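Local coordinates for Lmo2470 protein (Listeria monocytogenes EGD-e, PDB 5HL3) that interacts with the host protein afadin, probably through its calcium-carrying internalin leucine-rich repeats, and facilitates crossing of the basement membrane, at residues A[153-159]-A[176-182]. Residues are numbered along the deposited sequence; the frame is centred on the assembly and turned at random. Where two conformers were deposited one is given.
Sequences MSEMLIT and DLSSNQL. With CA (calcium ion), chain E.
Asn180 reaches from its own turn into the preceding one and hydrogen-bonds the backbone of 153-159 with both ends of its side-chain amide, as the conserved asparagine of a leucine-rich repeat does. Its OD1 accepts from Met156 N (2.9 Å) and from Ile158 N (3.0 Å), which arrive from opposite faces of the amide plane. The Ile158 bond is straight at the hydrogen (169°) although its donor stands well above that plane. ND2 donates in plane to Met153 O at 3.0 Å and also to Leu177 O within its own turn, so the amide's rotation is fixed and its buried polar atoms are satisfied. CG sits beside the backbone N and anti to the carbonyl carbon (chi1 -77°), directing the amide into the 153-159 turn. In the next repeat, Asn202 likewise bonds Leu177 O and Leu182 N.

Backbone bonds continue the pairing of successive coils: Met153 N to Asp176 O, Glu155 N to Ser178 O, and Gln181 N to Ile158 O. Asp176 closes an Asx turn, its OD1 taking both N and OG of Ser178; that hydroxyl lies 2.7 Å from Ser154 OG. Toward the core, CD2 of Leu177 touches Met153 CB and Ile158 CD1, both on the same side of it. At the other edge, Leu157 O binds a calcium ion that Glu162 also ligates, while a water accepts from Leu157 N and donates to Ser179 O, the water oxygen 2.7 Å from Ser179 O.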
# COMPACT_ATOMS: atom_id res chain seq x y z
N MSE A 153 -4.35 5.60 -1.67
CA MSE A 153 -5.12 5.38 -0.45
C MSE A 153 -4.28 4.60 0.55
O MSE A 153 -4.74 3.63 1.14
CB MSE A 153 -6.40 4.63 -0.79
CG MSE A 153 -7.25 5.29 -1.88
SE MSE A 153 -8.17 6.93 -1.30
CE MSE A 153 -9.63 6.01 -0.40
N SER A 154 -3.04 5.02 0.74
CA SER A 154 -2.11 4.35 1.66
C SER A 154 -2.33 4.82 3.09
O SER A 154 -2.63 6.00 3.31
CB SER A 154 -0.68 4.69 1.23
OG SER A 154 0.25 4.12 2.13
N GLU A 155 -2.20 3.91 4.07
CA GLU A 155 -2.29 4.29 5.51
C GLU A 155 -3.60 4.97 5.83
O GLU A 155 -3.65 6.13 6.27
CB GLU A 155 -1.10 5.14 5.96
CG GLU A 155 -0.98 5.12 7.48
CD GLU A 155 0.14 5.93 8.02
OE1 GLU A 155 0.26 7.12 7.69
OE2 GLU A 155 0.90 5.39 8.84
N MSE A 156 -4.68 4.21 5.68
CA MSE A 156 -6.02 4.71 5.95
C MSE A 156 -6.86 3.76 6.76
O MSE A 156 -8.06 3.97 6.88
CB MSE A 156 -6.77 5.01 4.63
CG MSE A 156 -6.05 6.04 3.75
SE MSE A 156 -7.15 6.62 2.24
CE MSE A 156 -8.31 7.83 3.22
N LEU A 157 -6.24 2.75 7.37
CA LEU A 157 -6.95 1.68 8.11
C LEU A 157 -8.06 1.00 7.27
O LEU A 157 -9.17 0.75 7.76
CB LEU A 157 -7.44 2.20 9.45
CG LEU A 157 -6.29 2.51 10.43
CD1 LEU A 157 -6.88 3.21 11.63
CD2 LEU A 157 -5.55 1.27 10.86
N ILE A 158 -7.73 0.70 6.02
CA ILE A 158 -8.67 0.03 5.15
C ILE A 158 -8.59 -1.48 5.37
O ILE A 158 -7.51 -2.06 5.34
CB ILE A 158 -8.39 0.38 3.68
CG1 ILE A 158 -8.66 1.87 3.48
CG2 ILE A 158 -9.30 -0.45 2.75
CD1 ILE A 158 -8.14 2.44 2.18
N THR A 159 -9.75 -2.10 5.62
CA THR A 159 -9.89 -3.56 5.73
C THR A 159 -10.55 -4.10 4.46
O THR A 159 -11.12 -3.33 3.66
CB THR A 159 -10.64 -3.98 7.01
OG1 THR A 159 -11.82 -3.17 7.15
CG2 THR A 159 -9.73 -3.77 8.23
N ASP A 176 -2.62 2.38 -5.03
CA ASP A 176 -1.75 2.29 -3.86
C ASP A 176 -2.60 2.08 -2.63
O ASP A 176 -3.30 3.00 -2.20
CB ASP A 176 -0.87 3.54 -3.72
CG ASP A 176 0.04 3.51 -2.50
OD1 ASP A 176 0.10 2.50 -1.77
OD2 ASP A 176 0.71 4.56 -2.26
N LEU A 177 -2.56 0.87 -2.08
CA LEU A 177 -3.31 0.47 -0.88
C LEU A 177 -2.30 0.02 0.21
O LEU A 177 -2.67 -0.79 1.10
CB LEU A 177 -4.31 -0.63 -1.19
CG LEU A 177 -5.54 -0.15 -1.98
CD1 LEU A 177 -6.23 -1.32 -2.65
CD2 LEU A 177 -6.46 0.64 -1.06
N SER A 178 -1.08 0.54 0.14
CA SER A 178 -0.06 0.13 1.10
C SER A 178 -0.43 0.59 2.51
O SER A 178 -1.18 1.52 2.68
CB SER A 178 1.31 0.67 0.71
OG SER A 178 1.29 2.09 0.62
N SER A 179 0.18 -0.04 3.50
CA SER A 179 0.00 0.34 4.90
C SER A 179 -1.44 0.36 5.35
O SER A 179 -1.85 1.27 6.07
CB SER A 179 0.69 1.70 5.21
OG SER A 179 2.10 1.52 5.15
N ASN A 180 -2.18 -0.68 5.01
CA ASN A 180 -3.57 -0.85 5.45
C ASN A 180 -3.68 -2.16 6.21
O ASN A 180 -2.68 -2.68 6.67
CB ASN A 180 -4.54 -0.68 4.26
CG ASN A 180 -4.74 0.76 3.88
OD1 ASN A 180 -5.20 1.56 4.71
ND2 ASN A 180 -4.38 1.11 2.66
N GLN A 181 -4.91 -2.66 6.38
CA GLN A 181 -5.16 -3.89 7.15
C GLN A 181 -5.88 -4.91 6.26
O GLN A 181 -6.73 -5.66 6.73
CB GLN A 181 -5.97 -3.57 8.42
CG GLN A 181 -5.18 -2.66 9.35
CD GLN A 181 -5.70 -2.51 10.80
OE1 GLN A 181 -5.07 -1.79 11.60
NE2 GLN A 181 -6.77 -3.16 11.14
N LEU A 182 -5.50 -4.98 4.99
CA LEU A 182 -6.14 -5.93 4.08
C LEU A 182 -5.68 -7.34 4.39
O LEU A 182 -4.48 -7.61 4.48
CB LEU A 182 -5.78 -5.59 2.64
CG LEU A 182 -6.27 -4.24 2.13
CD1 LEU A 182 -5.62 -3.93 0.79
CD2 LEU A 182 -7.80 -4.22 2.00
CA CA E . -11.53 1.09 8.09
O HOH W 1 -10.49 3.18 8.04
O HOH W 2 -3.63 1.82 7.98
O HOH W 3 -11.39 -1.08 9.08
O HOH W 4 -12.25 1.66 10.20
O HOH W 5 -13.29 2.66 7.53